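Long-range contact in AlgW protein (PDB 7CO3), which probably works as a serine endopeptidase of the HtrA type, pairing a trypsin-like protease domain with a peptide-binding PDZ domain: residues Ala65-Tyr70 and Ile131-Arg136. The protein carries 1 engineered substitution. Residues are numbered along the deposited sequence; the frame is centred on the assembly and turned at random.
Sequences AVANLY and IIVALR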
ATOM      1  N   ALA B  65     -17.204   1.785 -17.732  1.00 28.50           N
ATOM      2  CA  ALA B  65     -17.304   3.223 -17.906  1.00 24.90           C
ATOM      3  C   ALA B  65     -16.018   3.970 -17.553  1.00 30.91           C
ATOM      4  O   ALA B  65     -16.037   5.204 -17.447  1.00 25.95           O
ATOM      5  CB  ALA B  65     -18.454   3.764 -17.068  1.00 29.49           C
ATOM      6  N   VAL B  66     -14.906   3.260 -17.353  1.00 22.94           N
ATOM      7  CA  VAL B  66     -13.606   3.891 -17.130  1.00 26.19           C
ATOM      8  C   VAL B  66     -12.716   3.534 -18.304  1.00 22.21           C
ATOM      9  O   VAL B  66     -12.608   2.362 -18.660  1.00 26.56           O
ATOM     10  CB  VAL B  66     -12.993   3.452 -15.784  1.00 24.44           C
ATOM     11  CG1 VAL B  66     -11.650   4.208 -15.496  1.00 26.10           C
ATOM     12  CG2 VAL B  66     -14.023   3.646 -14.681  1.00 20.10           C
ATOM     13  N   ALA B  67     -12.094   4.542 -18.910  1.00 27.42           N
ATOM     14  CA  ALA B  67     -11.294   4.359 -20.118  1.00 30.09           C
ATOM     15  C   ALA B  67      -9.842   4.712 -19.833  1.00 26.28           C
ATOM     16  O   ALA B  67      -9.540   5.434 -18.876  1.00 24.07           O
ATOM     17  CB  ALA B  67     -11.810   5.237 -21.274  1.00 28.79           C
ATOM     18  N   ASN B  68      -8.951   4.218 -20.706  1.00 24.44           N
ATOM     19  CA  ASN B  68      -7.568   4.675 -20.766  1.00 28.65           C
ATOM     20  C   ASN B  68      -7.412   5.865 -21.720  1.00 33.01           C
ATOM     21  O   ASN B  68      -8.017   5.912 -22.797  1.00 28.84           O
ATOM     22  CB  ASN B  68      -6.651   3.527 -21.203  1.00 27.96           C
ATOM     23  CG  ASN B  68      -6.692   2.344 -20.236  1.00 26.72           C
ATOM     24  OD1 ASN B  68      -7.070   2.494 -19.085  1.00 28.95           O
ATOM     25  ND2 ASN B  68      -6.318   1.173 -20.711  1.00 34.01           N
ATOM     26  N   LEU B  69      -6.552   6.799 -21.336  1.00 25.30           N
ATOM     27  CA  LEU B  69      -6.203   7.960 -22.142  1.00 30.91           C
ATOM     28  C   LEU B  69      -4.730   7.858 -22.530  1.00 37.49           C
ATOM     29  O   LEU B  69      -3.874   7.604 -21.668  1.00 28.85           O
ATOM     30  CB  LEU B  69      -6.430   9.278 -21.386  1.00 21.84           C
ATOM     31  CG  LEU B  69      -7.848   9.836 -21.114  1.00 31.53           C
ATOM     32  CD1 LEU B  69      -7.752  11.267 -20.649  1.00 24.96           C
ATOM     33  CD2 LEU B  69      -8.825   9.737 -22.333  1.00 30.12           C
ATOM     34  N   TYR B  70      -4.450   8.070 -23.823  1.00 31.21           N
ATOM     35  CA  TYR B  70      -3.105   8.156 -24.394  1.00 35.32           C
ATOM     36  C   TYR B  70      -3.021   9.463 -25.155  1.00 34.08           C
ATOM     37  O   TYR B  70      -3.743   9.643 -26.138  1.00 34.79           O
ATOM     38  CB  TYR B  70      -2.804   6.984 -25.336  1.00 35.03           C
ATOM     39  CG  TYR B  70      -3.077   5.648 -24.721  1.00 31.97           C
ATOM     40  CD1 TYR B  70      -2.233   5.128 -23.742  1.00 36.78           C
ATOM     41  CD2 TYR B  70      -4.190   4.915 -25.085  1.00 35.72           C
ATOM     42  CE1 TYR B  70      -2.484   3.909 -23.152  1.00 33.89           C
ATOM     43  CE2 TYR B  70      -4.458   3.695 -24.505  1.00 33.79           C
ATOM     44  CZ  TYR B  70      -3.608   3.197 -23.542  1.00 36.33           C
ATOM     45  OH  TYR B  70      -3.878   1.989 -22.978  1.00 48.40           O
ATOM     46  N   ILE B 131      -5.567  12.998 -28.488  1.00 40.06           N
ATOM     47  CA  ILE B 131      -6.063  12.272 -27.314  1.00 39.40           C
ATOM     48  C   ILE B 131      -6.819  11.053 -27.806  1.00 38.81           C
ATOM     49  O   ILE B 131      -7.849  11.192 -28.472  1.00 39.93           O
ATOM     50  CB  ILE B 131      -6.970  13.148 -26.423  1.00 39.17           C
ATOM     51  CG1 ILE B 131      -6.233  14.387 -25.961  1.00 36.17           C
ATOM     52  CG2 ILE B 131      -7.463  12.386 -25.178  1.00 38.05           C
ATOM     53  CD1 ILE B 131      -7.145  15.454 -25.429  1.00 44.50           C
ATOM     54  N   ILE B 132      -6.307   9.866 -27.490  1.00 33.28           N
ATOM     55  CA  ILE B 132      -6.987   8.608 -27.764  1.00 34.52           C
ATOM     56  C   ILE B 132      -7.647   8.084 -26.491  1.00 40.06           C
ATOM     57  O   ILE B 132      -7.033   8.061 -25.412  1.00 30.21           O
ATOM     58  CB  ILE B 132      -6.034   7.560 -28.354  1.00 35.34           C
ATOM     59  CG1 ILE B 132      -5.497   8.052 -29.706  1.00 44.39           C
ATOM     60  CG2 ILE B 132      -6.744   6.228 -28.502  1.00 38.53           C
ATOM     61  CD1 ILE B 132      -4.012   8.271 -29.759  1.00 52.85           C
ATOM     62  N   VAL B 133      -8.902   7.672 -26.636  1.00 32.77           N
ATOM     63  CA  VAL B 133      -9.692   7.041 -25.597  1.00 32.13           C
ATOM     64  C   VAL B 133      -9.747   5.557 -25.923  1.00 35.76           C
ATOM     65  O   VAL B 133     -10.071   5.178 -27.055  1.00 37.67           O
ATOM     66  CB  VAL B 133     -11.104   7.644 -25.549  1.00 30.45           C
ATOM     67  CG1 VAL B 133     -12.039   6.734 -24.825  1.00 37.60           C
ATOM     68  CG2 VAL B 133     -11.099   9.051 -24.953  1.00 37.18           C
ATOM     69  N   ALA B 134      -9.408   4.709 -24.954  1.00 29.28           N
ATOM     70  CA  ALA B 134      -9.466   3.265 -25.138  1.00 36.29           C
ATOM     71  C   ALA B 134     -10.427   2.676 -24.117  1.00 38.66           C
ATOM     72  O   ALA B 134     -10.186   2.755 -22.901  1.00 32.97           O
ATOM     73  CB  ALA B 134      -8.078   2.620 -25.035  1.00 41.34           C
ATOM     74  N   LEU B 135     -11.500   2.063 -24.615  1.00 36.22           N
ATOM     75  CA  LEU B 135     -12.538   1.549 -23.740  1.00 43.76           C
ATOM     76  C   LEU B 135     -12.225   0.126 -23.311  1.00 40.47           C
ATOM     77  O   LEU B 135     -11.450  -0.590 -23.958  1.00 44.44           O
ATOM     78  CB  LEU B 135     -13.896   1.608 -24.431  1.00 42.25           C
ATOM     79  CG  LEU B 135     -14.335   3.021 -24.815  1.00 46.57           C
ATOM     80  CD1 LEU B 135     -15.719   2.947 -25.409  1.00 48.04           C
ATOM     81  CD2 LEU B 135     -14.300   3.966 -23.624  1.00 40.68           C
ATOM     82  N   ARG B 136     -12.851  -0.282 -22.202  1.00 33.46           N
ATOM     83  CA  ARG B 136     -12.665  -1.637 -21.690  1.00 40.82           C
ATOM     84  C   ARG B 136     -13.045  -2.706 -22.710  1.00 43.90           C
ATOM     85  O   ARG B 136     -12.474  -3.800 -22.699  1.00 40.25           O
ATOM     86  CB  ARG B 136     -13.481  -1.830 -20.423  1.00 37.50           C
ATOM     87  CG  ARG B 136     -13.019  -3.019 -19.626  1.00 38.29           C
ATOM     88  CD  ARG B 136     -13.741  -3.077 -18.315  1.00 37.15           C
ATOM     89  NE  ARG B 136     -13.793  -4.431 -17.788  1.00 47.68           N
ATOM     90  CZ  ARG B 136     -14.899  -5.156 -17.736  1.00 54.36           C
ATOM     91  NH1 ARG B 136     -14.864  -6.385 -17.244  1.00 52.86           N
ATOM     92  NH2 ARG B 136     -16.041  -4.648 -18.179  1.00 56.30           N
TER
HETATM   93  O   HOH W   1     -14.103   1.744 -20.778  1.00 28.80           O
HETATM   94  O   HOH W   2     -10.339   0.811 -20.545  1.00 42.10           O
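With chi1 at -52°, CG of Tyr-70 lies beside the backbone N and the ring folds back along its strand, bringing CE2 to 3.8 Å from CB of Ala-134, which meets the ring at its edge, near the ring plane. The turned ring also lets ND2 of Asn-68 make a weak hydrogen bond to Tyr-70 OH. On the opposite face, the side chains of Leu-69 and Val-133 run alongside each other in a common direction. Val-133 has CG1 anti to its backbone N, which leaves CG2 for CD2 of Leu-69 at 3.5 Å and turns CG1 to CB of Ala-67. Ala-67 CB also meets CD2 of Leu-135 at 3.7 Å.

Between the two layers run antiparallel strands. Asn-68 with Ala-134 and Tyr-70 with Ile-132 are hydrogen-bonded pairs, each joined by two bonds; the straightest runs from Ile-132 N to Tyr-70 O (2.9 Å, 175° at the hydrogen). Leu-69 and Val-133 form the non-hydrogen-bonded pair between them, where Leu-69 CA adds a CA-H...O contact to Ile-132 O. Past Ala-67 the strands part, and a water takes over, donating to Val-66 O at 2.7 Å and accepting from Arg-136 N at 2.8 Å.

This seam joins the first and last strands in sheet order, closing the first of the two beta barrels of the trypsin-like fold. Val-124 and Thr-125 of helix 122-125 also pack on Leu-69. The chemistry divides by face: buried aliphatic groups fill the side of Leu-69 and Val-133, whereas the partly exposed side of Asn-68 and Tyr-70 mixes polar and apolar contacts; four backbone hydrogen bonds set the register, and the buried apolar contacts add to the closure.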